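Local structure of chaperone CupB2 (Pseudomonas aeruginosa, 3Q48) at residues 95-100 / 116-121. The protein probably acts as a periplasmic chaperone in fimbrial assembly, helping pilus subunits to fold. Sequence-based numbering, arbitrary orientation.
Sequences AVLRIA and LNILEV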
loop_
_atom_site.group_PDB
_atom_site.type_symbol
_atom_site.label_atom_id
_atom_site.label_comp_id
_atom_site.label_asym_id
_atom_site.label_seq_id
_atom_site.Cartn_x
_atom_site.Cartn_y
_atom_site.Cartn_z
ATOM N N ALA A 95 14.135 10.520 -12.114
ATOM C CA ALA A 95 13.107 10.843 -13.078
ATOM C C ALA A 95 11.780 11.039 -12.390
ATOM O O ALA A 95 11.619 10.719 -11.225
ATOM C CB ALA A 95 13.009 9.765 -14.140
ATOM N N VAL A 96 10.829 11.575 -13.125
ATOM C CA VAL A 96 9.543 11.891 -12.588
ATOM C C VAL A 96 8.546 11.093 -13.405
ATOM O O VAL A 96 8.522 11.195 -14.654
ATOM C CB VAL A 96 9.218 13.386 -12.797
ATOM C CG1 VAL A 96 7.785 13.694 -12.269
ATOM C CG2 VAL A 96 10.290 14.309 -12.148
ATOM N N LEU A 97 7.720 10.306 -12.722
ATOM C CA LEU A 97 6.693 9.546 -13.429
ATOM C C LEU A 97 5.396 10.223 -13.137
ATOM O O LEU A 97 5.208 10.754 -12.044
ATOM C CB LEU A 97 6.590 8.100 -12.952
ATOM C CG LEU A 97 7.835 7.235 -12.873
ATOM C CD1 LEU A 97 7.414 5.978 -12.187
ATOM C CD2 LEU A 97 8.485 6.933 -14.266
ATOM N N ARG A 98 4.493 10.172 -14.106
ATOM C CA ARG A 98 3.249 10.862 -14.013
ATOM C C ARG A 98 2.142 9.853 -14.109
ATOM O O ARG A 98 2.036 9.140 -15.093
ATOM C CB ARG A 98 3.180 11.900 -15.130
ATOM C CG ARG A 98 2.115 12.886 -14.961
ATOM C CD ARG A 98 2.122 13.832 -16.100
ATOM N NE ARG A 98 3.100 14.881 -15.840
ATOM C CZ ARG A 98 2.991 15.797 -14.869
ATOM N NH1 ARG A 98 1.950 15.804 -14.037
ATOM N NH2 ARG A 98 3.940 16.709 -14.714
ATOM N N ILE A 99 1.326 9.787 -13.056
ATOM C CA ILE A 99 0.125 8.907 -13.005
ATOM C C ILE A 99 -1.192 9.658 -13.242
ATOM O O ILE A 99 -1.547 10.530 -12.457
ATOM C CB ILE A 99 0.069 8.166 -11.691
ATOM C CG1 ILE A 99 1.412 7.435 -11.476
ATOM C CG2 ILE A 99 -1.144 7.201 -11.695
ATOM C CD1 ILE A 99 1.606 6.875 -10.067
ATOM N N ALA A 100 -1.888 9.326 -14.335
ATOM C CA ALA A 100 -3.198 9.955 -14.727
ATOM C C ALA A 100 -4.386 9.019 -14.605
ATOM O O ALA A 100 -4.309 7.888 -15.034
ATOM C CB ALA A 100 -3.146 10.510 -16.155
ATOM N N LEU A 116 1.439 -0.133 -8.325
ATOM C CA LEU A 116 2.413 0.433 -9.244
ATOM C C LEU A 116 3.606 -0.480 -9.255
ATOM O O LEU A 116 4.104 -0.868 -8.180
ATOM C CB LEU A 116 2.840 1.822 -8.807
ATOM C CG LEU A 116 3.896 2.549 -9.608
ATOM C CD1 LEU A 116 3.541 2.728 -11.084
ATOM C CD2 LEU A 116 4.095 3.894 -8.920
ATOM N N ASN A 117 4.011 -0.892 -10.464
ATOM C CA ASN A 117 5.224 -1.700 -10.626
ATOM C C ASN A 117 6.336 -0.825 -11.250
ATOM O O ASN A 117 6.063 -0.010 -12.134
ATOM C CB ASN A 117 4.979 -2.872 -11.527
ATOM C CG ASN A 117 3.921 -3.791 -11.032
ATOM O OD1 ASN A 117 4.193 -4.688 -10.229
ATOM N ND2 ASN A 117 2.699 -3.637 -11.570
ATOM N N ILE A 118 7.572 -0.990 -10.787
ATOM C CA ILE A 118 8.727 -0.306 -11.375
ATOM C C ILE A 118 9.734 -1.377 -11.624
ATOM O O ILE A 118 10.115 -2.082 -10.709
ATOM C CB ILE A 118 9.377 0.702 -10.429
ATOM C CG1 ILE A 118 8.386 1.825 -9.970
ATOM C CG2 ILE A 118 10.782 1.185 -10.982
ATOM C CD1 ILE A 118 7.797 2.724 -11.041
ATOM N N LEU A 119 10.170 -1.508 -12.865
ATOM C CA LEU A 119 11.170 -2.497 -13.216
ATOM C C LEU A 119 12.411 -1.793 -13.762
ATOM O O LEU A 119 12.326 -0.938 -14.699
ATOM C CB LEU A 119 10.603 -3.453 -14.259
ATOM C CG LEU A 119 11.442 -4.654 -14.660
ATOM C CD1 LEU A 119 11.896 -5.450 -13.463
ATOM C CD2 LEU A 119 10.642 -5.553 -15.567
ATOM N N GLU A 120 13.545 -2.141 -13.154
ATOM C CA GLU A 120 14.847 -1.614 -13.543
ATOM C C GLU A 120 15.471 -2.590 -14.529
ATOM O O GLU A 120 15.639 -3.765 -14.240
ATOM C CB GLU A 120 15.730 -1.419 -12.303
ATOM C CG GLU A 120 17.103 -0.754 -12.588
ATOM C CD GLU A 120 18.200 -1.102 -11.527
ATOM O OE1 GLU A 120 18.065 -0.685 -10.347
ATOM O OE2 GLU A 120 19.209 -1.779 -11.889
ATOM N N VAL A 121 15.756 -2.120 -15.722
ATOM C CA VAL A 121 16.366 -2.968 -16.728
ATOM C C VAL A 121 17.691 -2.240 -16.894
ATOM O O VAL A 121 17.812 -1.312 -17.696
ATOM C CB VAL A 121 15.572 -2.924 -18.049
ATOM C CG1 VAL A 121 16.146 -3.918 -19.034
ATOM C CG2 VAL A 121 14.098 -3.157 -17.816
#
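Leu97 lies opposite Ile118, and Ile99 opposite Leu116, on strands of roughly opposite sense, with their CA atoms 10.3 and 9.5 Å apart respectively. That spacing is too wide for backbone pairing: strands 58-65 and 80-89 come between them in the sheet order, and the sheet curls round so that the two segments meet face to face through their side chains.

Leu97 and Ile118 reach for each other tip to tip, CD1 of Leu97 lying 3.5 Å from CD1 of Ile118. In Ile118, CG1 sits anti to the carbonyl carbon, and chi2 of -61° swings CD1 to the CA side of the branch while carrying it on toward Leu97. The other pair passes at a slant, with CD1 of Ile99 4.0 Å from CD2 of Leu116. Here the isoleucine branch is extended (chi2 168°), which carries CD1 away from its own strand as far as Leu116.

Around them, Leu48 packs on both Leu97 and Leu116, Ala62 touches Leu97 and Ile118, and Phe140 covers Ile118. Between the two contact residues of its strand, Asn117 points the other way and hydrogen-bonds through ND2 to Asp65 and through OD1 to Arg137 and Arg139.

All four meeting residues are buried and aliphatic, so dispersion and the exclusion of water, rather than any directional bond, join the inner faces of the two layers of the immunoglobulin-like sandwich in the PapD N-terminal domain.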